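Local structure of internalin (Listeria monocytogenes serotype 4b, 4FMZ) at residues A[42-47]-A[65-70]; A[95-100]-A[117-122]; A[199-204]-A[218-223]; A[275-280]-A[297-302]. The protein is a leucine-rich-repeat protein of the internalin family, probably serving in adhesion to or invasion of host cells. One frame throughout, in Å; residues are numbered along the deposited sequence.

Contact 1: A[42-47]-A[65-70]; sequences ELESIT and LTNLEY
Thr47 O is gripped by two successive backbone donors, Glu69 N at 2.9 Å and Tyr70 N at 3.0 Å, one carbonyl oxygen serving two consecutive N-H groups. The side-chain bond of the contact is shorter: Asn67 ND2 gives a nearly straight bond (170°) to Glu44 O at 2.7 Å, meeting a lone pair in the carbonyl plane while the acceptor lies in the Asn67 amide plane. With chi1 -74° the amide leans beside its own backbone N, toward Glu44, and its OD1 is hydrogen-bonded to Lys89 NZ. A water stitches the backbones of the two turns, donating to Leu43 O and Ile46 O and accepting from Asn67 N at 2.9 Å. In the buried part of the contact, Leu65 divides its branches: CD1 meets Leu43 CD2 at 3.9 Å, the side chains crossing at about a right angle, while CD2 faces CG2 of Ile46 in the conformer given. The contact thus joins helix 40-43 and the turn that follows to the leucine-rich repeats: Ile46 and Leu65 pack on helix 19-29, Leu65 and Leu68 on strand 48-50, and Tyr70 opens strand 70-72.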
loop_
_atom_site.group_PDB
_atom_site.type_symbol
_atom_site.label_atom_id
_atom_site.label_comp_id
_atom_site.label_asym_id
_atom_site.label_seq_id
_atom_site.Cartn_x
_atom_site.Cartn_y
_atom_site.Cartn_z
ATOM N N GLU A 42 0.806 28.689 -25.004
ATOM C CA GLU A 42 0.005 28.528 -23.793
ATOM C C GLU A 42 -0.117 27.057 -23.387
ATOM O O GLU A 42 -0.025 26.744 -22.194
ATOM C CB GLU A 42 -1.387 29.142 -23.976
ATOM C CG GLU A 42 -1.371 30.661 -23.994
ATOM C CD GLU A 42 -2.698 31.307 -24.333
ATOM O OE1 GLU A 42 -3.422 30.773 -25.207
ATOM O OE2 GLU A 42 -3.019 32.350 -23.719
ATOM N N LEU A 43 -0.292 26.148 -24.368
ATOM C CA LEU A 43 -0.398 24.715 -24.071
ATOM C C LEU A 43 0.939 24.155 -23.595
ATOM O O LEU A 43 0.966 23.321 -22.688
ATOM C CB LEU A 43 -0.928 23.908 -25.271
ATOM C CG LEU A 43 -2.381 24.192 -25.657
ATOM C CD1 LEU A 43 -2.739 23.490 -26.939
ATOM C CD2 LEU A 43 -3.366 23.809 -24.545
ATOM N N GLU A 44 2.052 24.681 -24.151
ATOM C CA GLU A 44 3.400 24.273 -23.754
ATOM C C GLU A 44 3.812 24.875 -22.388
ATOM O O GLU A 44 4.846 24.488 -21.851
ATOM C CB GLU A 44 4.410 24.649 -24.832
ATOM C CG GLU A 44 4.334 23.745 -26.051
ATOM C CD GLU A 44 5.212 24.159 -27.220
ATOM O OE1 GLU A 44 5.848 25.240 -27.161
ATOM O OE2 GLU A 44 5.249 23.400 -28.213
ATOM N N SER A 45 2.986 25.782 -21.809
ATOM C CA SER A 45 3.262 26.376 -20.498
ATOM C C SER A 45 2.725 25.499 -19.340
ATOM O O SER A 45 3.080 25.752 -18.181
ATOM C CB SER A 45 2.672 27.782 -20.403
ATOM O OG SER A 45 1.269 27.788 -20.182
ATOM N N ILE A 46 1.882 24.481 -19.655
ATOM C CA ILE A 46 1.281 23.588 -18.660
ATOM C C ILE A 46 2.260 22.475 -18.267
ATOM O O ILE A 46 2.494 21.547 -19.042
ATOM C CB ILE A 46 -0.078 22.999 -19.150
ATOM C CG1 ILE A 46 -1.036 24.082 -19.717
ATOM C CG2 ILE A 46 -0.748 22.129 -18.068
ATOM C CD1 ILE A 46 -1.358 25.213 -18.788
ATOM N N THR A 47 2.796 22.551 -17.046
ATOM C CA THR A 47 3.712 21.543 -16.491
ATOM C C THR A 47 2.962 20.651 -15.495
ATOM O O THR A 47 3.431 19.552 -15.174
ATOM C CB THR A 47 4.934 22.206 -15.851
ATOM O OG1 THR A 47 4.526 23.036 -14.770
ATOM C CG2 THR A 47 5.756 23.007 -16.847
ATOM N N LEU A 65 0.268 19.082 -24.643
ATOM C CA LEU A 65 0.888 19.517 -23.396
ATOM C C LEU A 65 2.271 18.863 -23.300
ATOM O O LEU A 65 2.535 18.082 -22.391
ATOM C CB LEU A 65 -0.030 19.143 -22.206
ATOM C CG LEU A 65 -1.124 20.155 -21.826
ATOM C CD1 LEU A 65 -2.086 20.437 -22.982
ATOM C CD2 LEU A 65 -1.909 19.671 -20.652
ATOM N N THR A 66 3.157 19.183 -24.263
ATOM C CA THR A 66 4.478 18.579 -24.395
ATOM C C THR A 66 5.394 18.831 -23.193
ATOM O O THR A 66 6.286 18.012 -22.977
ATOM C CB THR A 66 5.138 18.997 -25.696
ATOM O OG1 THR A 66 5.141 20.422 -25.786
ATOM C CG2 THR A 66 4.452 18.388 -26.905
ATOM N N ASN A 67 5.147 19.881 -22.374
ATOM C CA ASN A 67 5.988 20.135 -21.203
ATOM C C ASN A 67 5.380 19.610 -19.903
ATOM O O ASN A 67 5.900 19.902 -18.825
ATOM C CB ASN A 67 6.292 21.613 -21.089
ATOM C CG ASN A 67 7.295 22.064 -22.112
ATOM O OD1 ASN A 67 8.307 21.413 -22.375
ATOM N ND2 ASN A 67 6.995 23.169 -22.751
ATOM N N LEU A 68 4.295 18.834 -19.997
ATOM C CA LEU A 68 3.605 18.267 -18.836
ATOM C C LEU A 68 4.508 17.290 -18.108
ATOM O O LEU A 68 5.070 16.380 -18.727
ATOM C CB LEU A 68 2.303 17.576 -19.269
ATOM C CG LEU A 68 1.272 17.248 -18.202
ATOM C CD1 LEU A 68 0.670 18.522 -17.586
ATOM C CD2 LEU A 68 0.173 16.400 -18.793
ATOM N N GLU A 69 4.656 17.505 -16.792
ATOM C CA GLU A 69 5.483 16.684 -15.904
ATOM C C GLU A 69 4.627 15.971 -14.870
ATOM O O GLU A 69 4.970 14.881 -14.425
ATOM C CB GLU A 69 6.499 17.564 -15.162
ATOM C CG GLU A 69 7.560 18.233 -16.025
ATOM C CD GLU A 69 8.443 19.205 -15.260
ATOM O OE1 GLU A 69 8.516 19.106 -14.013
ATOM O OE2 GLU A 69 9.075 20.066 -15.911
ATOM N N TYR A 70 3.531 16.618 -14.460
ATOM C CA TYR A 70 2.642 16.129 -13.419
ATOM C C TYR A 70 1.206 16.123 -13.939
ATOM O O TYR A 70 0.681 17.154 -14.352
ATOM C CB TYR A 70 2.811 17.026 -12.176
ATOM C CG TYR A 70 1.987 16.694 -10.952
ATOM C CD1 TYR A 70 0.612 16.920 -10.930
ATOM C CD2 TYR A 70 2.602 16.321 -9.758
ATOM C CE1 TYR A 70 -0.139 16.710 -9.777
ATOM C CE2 TYR A 70 1.859 16.110 -8.597
ATOM C CZ TYR A 70 0.486 16.286 -8.617
ATOM O OH TYR A 70 -0.248 16.094 -7.476
HETATM O O HOH W 1 2.819 21.526 -21.681
#

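Contact 2: A[95-100]-A[117-122]; sequences IGTNKI and LNEDNI
The carboxylates of Asp120 and Glu119 each meet a carbon of 95-100: Ile100 CB lies 3.9 Å from Asp120 CG, and Thr97 CG2 lies 3.6 Å from Glu119 CD, about equally far from both of its oxygens. These are neighbouring loops of a leucine-rich-repeat solenoid, and Asp120 stands 22 residues after Asn98, where the consensus asparagine of the repeat is expected. Its OD1 accepts two weak bonds, from Asn98 N and from Ile100 N. Its OD2 lies only 2.8 Å from Ile95 O. Since both are acceptors, this closeness is consistent with a proton on the carboxyl group, which a buried setting would tend to stabilise. Asn98 itself points at the preceding turn, where its ND2 bonds to Leu73 O and its OD1 accepts from Ile78 N.

The backbones add a firmer bond, Thr97 N to Asn118 O at 2.7 Å. Outside it, two waters tie the Asn118 amide to the earlier loop: one joins OD1 to Gly96 N, the other ND2 to Thr97 OG1. The amide is brought there by chi1 57°, with CG between its own N and carbonyl carbon. On the inner side Ile95 and Leu117 run side by side. At the far end Asn121 N reaches Ile100 O at 2.8 Å, with an N-H...O angle of 159°.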
loop_
_atom_site.group_PDB
_atom_site.type_symbol
_atom_site.label_atom_id
_atom_site.label_comp_id
_atom_site.label_asym_id
_atom_site.label_seq_id
_atom_site.Cartn_x
_atom_site.Cartn_y
_atom_site.Cartn_z
ATOM N N ILE A 95 -3.492 7.976 -12.503
ATOM C CA ILE A 95 -4.634 7.630 -13.348
ATOM C C ILE A 95 -5.412 6.463 -12.771
ATOM O O ILE A 95 -6.006 5.686 -13.521
ATOM C CB ILE A 95 -4.249 7.391 -14.839
ATOM C CG1 ILE A 95 -2.945 6.576 -14.983
ATOM C CG2 ILE A 95 -4.176 8.720 -15.581
ATOM C CD1 ILE A 95 -2.561 6.181 -16.454
ATOM N N GLY A 96 -5.441 6.387 -11.439
ATOM C CA GLY A 96 -6.216 5.390 -10.713
ATOM C C GLY A 96 -7.700 5.727 -10.754
ATOM O O GLY A 96 -8.073 6.841 -11.120
ATOM N N THR A 97 -8.557 4.775 -10.357
ATOM C CA THR A 97 -10.035 4.858 -10.316
ATOM C C THR A 97 -10.601 5.324 -11.694
ATOM O O THR A 97 -11.397 6.258 -11.790
ATOM C CB THR A 97 -10.572 5.678 -9.106
ATOM O OG1 THR A 97 -9.876 6.912 -8.985
ATOM C CG2 THR A 97 -10.453 4.930 -7.792
ATOM N N ASN A 98 -10.157 4.657 -12.755
ATOM C CA ASN A 98 -10.622 4.876 -14.126
ATOM C C ASN A 98 -11.021 3.504 -14.683
ATOM O O ASN A 98 -11.233 2.575 -13.894
ATOM C CB ASN A 98 -9.541 5.578 -14.966
ATOM C CG ASN A 98 -9.547 7.069 -14.797
ATOM O OD1 ASN A 98 -10.445 7.747 -15.271
ATOM N ND2 ASN A 98 -8.561 7.616 -14.104
ATOM N N LYS A 99 -11.129 3.363 -16.004
ATOM C CA LYS A 99 -11.510 2.092 -16.616
ATOM C C LYS A 99 -10.401 1.618 -17.556
ATOM O O LYS A 99 -10.685 0.975 -18.571
ATOM C CB LYS A 99 -12.843 2.264 -17.377
ATOM C CG LYS A 99 -14.054 2.497 -16.490
ATOM C CD LYS A 99 -15.219 3.058 -17.299
ATOM C CE LYS A 99 -16.573 2.681 -16.731
ATOM N NZ LYS A 99 -16.836 3.304 -15.403
ATOM N N ILE A 100 -9.135 1.917 -17.207
ATOM C CA ILE A 100 -7.969 1.588 -18.025
ATOM C C ILE A 100 -7.659 0.083 -17.956
ATOM O O ILE A 100 -7.600 -0.500 -16.872
ATOM C CB ILE A 100 -6.739 2.466 -17.636
ATOM C CG1 ILE A 100 -6.992 3.963 -17.959
ATOM C CG2 ILE A 100 -5.473 1.996 -18.349
ATOM C CD1 ILE A 100 -6.344 4.930 -16.983
ATOM N N LEU A 117 -2.002 3.404 -10.722
ATOM C CA LEU A 117 -2.933 2.718 -11.610
ATOM C C LEU A 117 -3.927 1.923 -10.781
ATOM O O LEU A 117 -4.510 0.945 -11.261
ATOM C CB LEU A 117 -2.132 1.787 -12.539
ATOM C CG LEU A 117 -1.271 2.470 -13.599
ATOM C CD1 LEU A 117 -0.223 1.520 -14.120
ATOM C CD2 LEU A 117 -2.126 2.999 -14.732
ATOM N N ASN A 118 -4.106 2.340 -9.525
ATOM C CA ASN A 118 -4.996 1.674 -8.568
ATOM C C ASN A 118 -6.449 1.726 -9.011
ATOM O O ASN A 118 -6.905 2.740 -9.538
ATOM C CB ASN A 118 -4.866 2.287 -7.164
ATOM C CG ASN A 118 -5.151 3.772 -7.136
ATOM O OD1 ASN A 118 -4.409 4.581 -7.695
ATOM N ND2 ASN A 118 -6.266 4.161 -6.553
ATOM N N GLU A 119 -7.169 0.616 -8.796
ATOM C CA GLU A 119 -8.590 0.460 -9.117
ATOM C C GLU A 119 -8.885 0.639 -10.630
ATOM O O GLU A 119 -9.949 1.126 -11.007
ATOM C CB GLU A 119 -9.479 1.381 -8.249
ATOM C CG GLU A 119 -9.460 0.980 -6.783
ATOM C CD GLU A 119 -10.011 1.994 -5.802
ATOM O OE1 GLU A 119 -11.255 2.067 -5.666
ATOM O OE2 GLU A 119 -9.202 2.683 -5.136
ATOM N N ASP A 120 -7.952 0.204 -11.481
ATOM C CA ASP A 120 -8.151 0.152 -12.919
ATOM C C ASP A 120 -8.437 -1.321 -13.249
ATOM O O ASP A 120 -8.745 -2.073 -12.323
ATOM C CB ASP A 120 -6.923 0.733 -13.656
ATOM C CG ASP A 120 -6.953 2.252 -13.757
ATOM O OD1 ASP A 120 -8.013 2.799 -14.081
ATOM O OD2 ASP A 120 -5.905 2.883 -13.541
ATOM N N ASN A 121 -8.358 -1.754 -14.520
ATOM C CA ASN A 121 -8.550 -3.179 -14.812
ATOM C C ASN A 121 -7.383 -3.692 -15.671
ATOM O O ASN A 121 -7.576 -4.235 -16.763
ATOM C CB ASN A 121 -9.914 -3.472 -15.448
ATOM C CG ASN A 121 -10.262 -4.950 -15.462
ATOM O OD1 ASN A 121 -9.699 -5.769 -14.725
ATOM N ND2 ASN A 121 -11.166 -5.334 -16.340
ATOM N N ILE A 122 -6.161 -3.529 -15.153
ATOM C CA ILE A 122 -4.951 -3.921 -15.870
ATOM C C ILE A 122 -4.557 -5.360 -15.492
ATOM O O ILE A 122 -4.531 -5.712 -14.314
ATOM C CB ILE A 122 -3.800 -2.908 -15.602
ATOM C CG1 ILE A 122 -4.214 -1.457 -15.974
ATOM C CG2 ILE A 122 -2.516 -3.300 -16.359
ATOM C CD1 ILE A 122 -3.645 -0.439 -15.056
HETATM O O HOH W 2 -4.409 7.459 -8.837
HETATM O O HOH W 3 -7.767 6.754 -7.313
HETATM O O HOH W 4 -12.394 1.558 -11.632
#

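Contact 3: A[199-204]-A[218-223]; sequences TSLHYF and ANMTRL
Asn219 opens the contact with its backbone, O lying 3.9 Å from Thr199 CA, while its side-chain ND2 bonds back to Pro216 O. Met220, present as selenomethionine, is the centre of an inverse gamma turn and sends an extended side chain into the core alongside Leu201, with SE 3.8 Å from Leu201 CD2. The same selenium makes an oblique Met-aromatic contact with Phe204, 4.9 Å from SE to the ring centroid, and the terminal CE approaches Phe204 CE2.

Arg222 works through both backbone and CB. Its N donates to a water that in turn donates to Thr199 O and Leu201 O, while Arg222 CB makes a CH-pi contact over one face of the His202 ring, 3.8 Å from its centroid. Beyond CB the chain bends at chi2 and chi3, and the guanidinium is turned 76° from the ring. The ring is held from within its own segment: His202 ND1 donates to Ser200 O at 2.6 Å, and the ring also stacks with Tyr180. Leu223 closes the type I turn from Met220; its CG is anti to the backbone N (chi1 -153°), and CD1 comes 3.6 Å from both Leu201 O and His202 C.

Direct polar bonding plays no part between these two segments of adjacent repeats: their cohesion is apolar, with one water satisfying three backbone groups. The proton on ND1 belongs to His202, and a further charge on NE2 would probably be disfavoured beside Arg222.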
loop_
_atom_site.group_PDB
_atom_site.type_symbol
_atom_site.label_atom_id
_atom_site.label_comp_id
_atom_site.label_asym_id
_atom_site.label_seq_id
_atom_site.Cartn_x
_atom_site.Cartn_y
_atom_site.Cartn_z
ATOM N N THR A 199 16.149 -6.263 2.311
ATOM C CA THR A 199 16.879 -5.900 3.534
ATOM C C THR A 199 16.660 -4.432 3.960
ATOM O O THR A 199 16.959 -4.103 5.107
ATOM C CB THR A 199 18.381 -6.232 3.406
ATOM O OG1 THR A 199 18.927 -5.452 2.358
ATOM C CG2 THR A 199 18.637 -7.706 3.144
ATOM N N SER A 200 16.128 -3.582 3.076
ATOM C CA SER A 200 15.844 -2.173 3.370
ATOM C C SER A 200 14.392 -1.936 3.791
ATOM O O SER A 200 14.027 -0.797 4.106
ATOM C CB SER A 200 16.143 -1.301 2.150
ATOM O OG SER A 200 17.539 -1.116 1.979
ATOM N N LEU A 201 13.553 -2.981 3.759
ATOM C CA LEU A 201 12.131 -2.835 4.062
ATOM C C LEU A 201 11.891 -2.429 5.519
ATOM O O LEU A 201 12.404 -3.059 6.434
ATOM C CB LEU A 201 11.376 -4.125 3.713
ATOM C CG LEU A 201 9.892 -3.996 3.339
ATOM C CD1 LEU A 201 9.697 -3.105 2.097
ATOM C CD2 LEU A 201 9.286 -5.361 3.083
ATOM N N HIS A 202 11.115 -1.357 5.724
ATOM C CA HIS A 202 10.787 -0.865 7.064
ATOM C C HIS A 202 9.294 -1.047 7.357
ATOM O O HIS A 202 8.900 -1.058 8.514
ATOM C CB HIS A 202 11.181 0.621 7.209
ATOM C CG HIS A 202 12.650 0.866 7.340
ATOM N ND1 HIS A 202 13.531 0.519 6.333
ATOM C CD2 HIS A 202 13.333 1.521 8.308
ATOM C CE1 HIS A 202 14.722 0.930 6.738
ATOM N NE2 HIS A 202 14.653 1.528 7.929
ATOM N N TYR A 203 8.464 -1.149 6.302
ATOM C CA TYR A 203 7.001 -1.263 6.388
ATOM C C TYR A 203 6.536 -2.360 5.450
ATOM O O TYR A 203 6.818 -2.331 4.252
ATOM C CB TYR A 203 6.330 0.112 6.075
ATOM C CG TYR A 203 6.745 1.148 7.097
ATOM C CD1 TYR A 203 6.040 1.297 8.285
ATOM C CD2 TYR A 203 7.941 1.851 6.961
ATOM C CE1 TYR A 203 6.506 2.118 9.307
ATOM C CE2 TYR A 203 8.431 2.653 7.988
ATOM C CZ TYR A 203 7.706 2.788 9.158
ATOM O OH TYR A 203 8.157 3.618 10.155
ATOM N N PHE A 204 5.894 -3.360 6.005
ATOM C CA PHE A 204 5.411 -4.494 5.234
ATOM C C PHE A 204 3.999 -4.881 5.684
ATOM O O PHE A 204 3.754 -5.100 6.869
ATOM C CB PHE A 204 6.374 -5.680 5.368
ATOM C CG PHE A 204 6.054 -6.934 4.583
ATOM C CD1 PHE A 204 5.508 -6.858 3.303
ATOM C CD2 PHE A 204 6.401 -8.187 5.078
ATOM C CE1 PHE A 204 5.235 -8.019 2.572
ATOM C CE2 PHE A 204 6.152 -9.344 4.338
ATOM C CZ PHE A 204 5.566 -9.250 3.091
ATOM N N ALA A 218 12.951 -12.373 8.769
ATOM C CA ALA A 218 14.149 -12.273 9.608
ATOM C C ALA A 218 15.255 -11.440 8.912
ATOM O O ALA A 218 16.060 -10.819 9.594
ATOM C CB ALA A 218 14.679 -13.662 9.961
ATOM N N ASN A 219 15.262 -11.392 7.567
ATOM C CA ASN A 219 16.235 -10.608 6.779
ATOM C C ASN A 219 15.932 -9.113 6.802
ATOM O O ASN A 219 16.830 -8.302 6.577
ATOM C CB ASN A 219 16.259 -11.074 5.332
ATOM C CG ASN A 219 16.708 -12.496 5.153
ATOM O OD1 ASN A 219 17.888 -12.782 5.027
ATOM N ND2 ASN A 219 15.771 -13.421 5.178
HETATM N N MSE A 220 14.659 -8.747 7.034
HETATM C CA MSE A 220 14.193 -7.352 7.052
HETATM C C MSE A 220 14.503 -6.774 8.441
HETATM O O MSE A 220 13.600 -6.433 9.188
HETATM C CB MSE A 220 12.690 -7.283 6.719
HETATM C CG MSE A 220 12.300 -7.991 5.424
HETATM SE SE MSE A 220 10.412 -8.094 5.440
HETATM C CE MSE A 220 10.083 -9.094 3.670
ATOM N N THR A 221 15.806 -6.694 8.781
ATOM C CA THR A 221 16.322 -6.320 10.102
ATOM C C THR A 221 15.896 -4.913 10.571
ATOM O O THR A 221 15.883 -4.675 11.776
ATOM C CB THR A 221 17.847 -6.473 10.166
ATOM O OG1 THR A 221 18.457 -5.509 9.315
ATOM C CG2 THR A 221 18.328 -7.900 9.843
ATOM N N ARG A 222 15.551 -3.997 9.662
ATOM C CA ARG A 222 15.138 -2.668 10.105
ATOM C C ARG A 222 13.615 -2.517 10.130
ATOM O O ARG A 222 13.139 -1.392 10.307
ATOM C CB ARG A 222 15.778 -1.564 9.245
ATOM C CG ARG A 222 17.311 -1.471 9.344
ATOM C CD ARG A 222 17.850 -1.393 10.767
ATOM N NE ARG A 222 17.623 -0.085 11.390
ATOM C CZ ARG A 222 17.947 0.211 12.646
ATOM N NH1 ARG A 222 18.487 -0.710 13.437
ATOM N NH2 ARG A 222 17.711 1.424 13.130
ATOM N N LEU A 223 12.850 -3.635 9.974
ATOM C CA LEU A 223 11.380 -3.611 9.966
ATOM C C LEU A 223 10.821 -2.902 11.189
ATOM O O LEU A 223 11.192 -3.219 12.323
ATOM C CB LEU A 223 10.787 -5.026 9.862
ATOM C CG LEU A 223 9.388 -5.133 9.216
ATOM C CD1 LEU A 223 9.406 -4.673 7.731
ATOM C CD2 LEU A 223 8.891 -6.550 9.289
HETATM O O HOH W 5 14.783 -3.988 7.084
#

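Contact 4: A[275-280]-A[297-302]; sequences NQISDI and NQLGNE
The backbones of 275-280 and 297-302 run past each other in the same sense, Gln276 and Asn297 5.1 Å apart at their CA atoms and Ser278 and Gln298 4.7 Å apart, and then diverge toward the 3-10 turn beginning at Asn301. This is the stacking of successive turns of a leucine-rich-repeat solenoid, 22 residues apart, built around the consensus asparagines Asn275 and Asn297.

Asn297 swings its amide beside its own N (chi1 -86°) and back to the preceding turn, where OD1 accepts from Ile277 N at 3.0 Å with an N-H...O angle of 163°. The donor is tilted 25° from the carbonyl plane of the amide. ND2 bonds to Val272 O and Leu294 O, so both ends of the buried amide are engaged with backbone and its rotation is fixed. Asn275 does the same one turn earlier, with Ile255 N on OD1 and Val272 O on ND2. Ile277 runs alongside the Asn297 amide, and its CD1 lies 3.5 Å from OD1. The backbone returns the grip through Gln298 N, which donates to Ile277 O.

On the outer surface Gln276 and Gln298 lie side by side with their amide planes nearly parallel, and Gln298 NE2 passes 3.7 Å from Gln276 CB. One water joins that NE2 to Gln276 OE1, another to Asn275 O. Inside, Ile280, which also packs on helix 304-308, crosses Leu299 at about a right angle, the closest carbons being Ile280 CG2 and Leu299 CD2 at 3.9 Å.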
loop_
_atom_site.group_PDB
_atom_site.type_symbol
_atom_site.label_atom_id
_atom_site.label_comp_id
_atom_site.label_asym_id
_atom_site.label_seq_id
_atom_site.Cartn_x
_atom_site.Cartn_y
_atom_site.Cartn_z
ATOM N N ASN A 275 -5.968 -16.365 17.685
ATOM C CA ASN A 275 -4.874 -17.316 17.590
ATOM C C ASN A 275 -5.139 -18.432 18.623
ATOM O O ASN A 275 -6.297 -18.637 19.010
ATOM C CB ASN A 275 -3.520 -16.620 17.757
ATOM C CG ASN A 275 -3.051 -15.957 16.482
ATOM O OD1 ASN A 275 -2.726 -16.631 15.514
ATOM N ND2 ASN A 275 -3.074 -14.625 16.427
ATOM N N GLN A 276 -4.095 -19.173 19.027
ATOM C CA GLN A 276 -4.237 -20.283 19.966
ATOM C C GLN A 276 -3.259 -20.109 21.146
ATOM O O GLN A 276 -2.740 -21.090 21.676
ATOM C CB GLN A 276 -4.010 -21.616 19.210
ATOM C CG GLN A 276 -5.090 -21.918 18.167
ATOM C CD GLN A 276 -4.717 -23.032 17.215
ATOM O OE1 GLN A 276 -4.500 -24.183 17.621
ATOM N NE2 GLN A 276 -4.677 -22.725 15.909
ATOM N N ILE A 277 -3.038 -18.860 21.576
ATOM C CA ILE A 277 -2.081 -18.526 22.636
ATOM C C ILE A 277 -2.635 -18.841 24.039
ATOM O O ILE A 277 -3.731 -18.412 24.385
ATOM C CB ILE A 277 -1.648 -17.042 22.505
ATOM C CG1 ILE A 277 -0.944 -16.802 21.143
ATOM C CG2 ILE A 277 -0.747 -16.607 23.678
ATOM C CD1 ILE A 277 -1.222 -15.455 20.497
ATOM N N SER A 278 -1.852 -19.561 24.858
ATOM C CA SER A 278 -2.271 -19.883 26.229
ATOM C C SER A 278 -1.278 -19.301 27.259
ATOM O O SER A 278 -1.576 -19.293 28.443
ATOM C CB SER A 278 -2.432 -21.386 26.415
ATOM O OG SER A 278 -1.239 -22.069 26.064
ATOM N N ASP A 279 -0.114 -18.810 26.811
ATOM C CA ASP A 279 0.873 -18.221 27.721
ATOM C C ASP A 279 1.390 -16.891 27.184
ATOM O O ASP A 279 1.782 -16.806 26.023
ATOM C CB ASP A 279 2.050 -19.177 27.985
ATOM C CG ASP A 279 2.915 -18.689 29.134
ATOM O OD1 ASP A 279 2.561 -18.968 30.306
ATOM O OD2 ASP A 279 3.871 -17.936 28.877
ATOM N N ILE A 280 1.423 -15.869 28.049
ATOM C CA ILE A 280 1.862 -14.526 27.679
ATOM C C ILE A 280 2.879 -13.966 28.699
ATOM O O ILE A 280 3.050 -12.752 28.774
ATOM C CB ILE A 280 0.617 -13.582 27.530
ATOM C CG1 ILE A 280 -0.315 -13.664 28.759
ATOM C CG2 ILE A 280 -0.136 -13.847 26.211
ATOM C CD1 ILE A 280 -1.292 -12.596 28.851
ATOM N N ASN A 297 -8.344 -16.152 22.153
ATOM C CA ASN A 297 -7.153 -16.953 22.407
ATOM C C ASN A 297 -7.532 -17.966 23.474
ATOM O O ASN A 297 -8.724 -18.218 23.642
ATOM C CB ASN A 297 -5.956 -16.059 22.778
ATOM C CG ASN A 297 -5.244 -15.578 21.552
ATOM O OD1 ASN A 297 -4.615 -16.370 20.854
ATOM N ND2 ASN A 297 -5.380 -14.289 21.221
ATOM N N GLN A 298 -6.566 -18.537 24.191
ATOM C CA GLN A 298 -6.854 -19.559 25.190
ATOM C C GLN A 298 -6.295 -19.146 26.568
ATOM O O GLN A 298 -5.795 -19.986 27.324
ATOM C CB GLN A 298 -6.290 -20.915 24.715
ATOM C CG GLN A 298 -6.943 -21.390 23.405
ATOM C CD GLN A 298 -6.460 -22.720 22.896
ATOM O OE1 GLN A 298 -6.119 -23.624 23.664
ATOM N NE2 GLN A 298 -6.533 -22.902 21.588
ATOM N N LEU A 299 -6.447 -17.858 26.913
ATOM C CA LEU A 299 -5.963 -17.308 28.185
ATOM C C LEU A 299 -6.947 -17.540 29.331
ATOM O O LEU A 299 -8.149 -17.640 29.105
ATOM C CB LEU A 299 -5.665 -15.806 28.066
ATOM C CG LEU A 299 -4.669 -15.368 26.978
ATOM C CD1 LEU A 299 -4.670 -13.868 26.850
ATOM C CD2 LEU A 299 -3.242 -15.884 27.263
ATOM N N GLY A 300 -6.420 -17.559 30.545
ATOM C CA GLY A 300 -7.196 -17.750 31.762
ATOM C C GLY A 300 -6.844 -16.752 32.840
ATOM O O GLY A 300 -6.067 -15.828 32.611
ATOM N N ASN A 301 -7.375 -16.964 34.039
ATOM C CA ASN A 301 -7.185 -16.076 35.190
ATOM C C ASN A 301 -5.721 -15.898 35.590
ATOM O O ASN A 301 -5.347 -14.798 35.983
ATOM C CB ASN A 301 -7.999 -16.587 36.370
ATOM C CG ASN A 301 -9.484 -16.537 36.091
ATOM O OD1 ASN A 301 -9.957 -15.810 35.204
ATOM N ND2 ASN A 301 -10.258 -17.300 36.846
ATOM N N GLU A 302 -4.901 -16.965 35.482
ATOM C CA GLU A 302 -3.480 -16.952 35.832
ATOM C C GLU A 302 -2.646 -16.066 34.891
ATOM O O GLU A 302 -1.487 -15.777 35.197
ATOM C CB GLU A 302 -2.911 -18.391 35.839
ATOM C CG GLU A 302 -2.785 -19.044 34.462
ATOM C CD GLU A 302 -4.025 -19.633 33.812
ATOM O OE1 GLU A 302 -5.143 -19.492 34.365
ATOM O OE2 GLU A 302 -3.869 -20.249 32.734
HETATM O O HOH W 6 -8.251 -20.760 20.264
HETATM O O HOH W 7 -5.953 -24.822 19.972
#

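The four contacts follow in series along one curved solenoid, each complete before the next begins, and none touches another. Contact 1, at the N-terminal cap, and contact 4, near the C-terminal end, lie on opposite sides of the chain's centre, about 62 Å apart between centres. Contact 2 is about 23 Å from contact 1, and contact 3 about 29 Å from both contact 2 and contact 4, again between centres. Contacts 1 and 3 share a scheme, a water bridging carbonyls of one turn to an amide of the next. Contacts 2 and 4 use the asparagine position, filled by Asp120 and Asn297. A bound 1,2-ethanediol, probably from crystallisation, lies about 3 Å from the Thr47 side chain in contact 1.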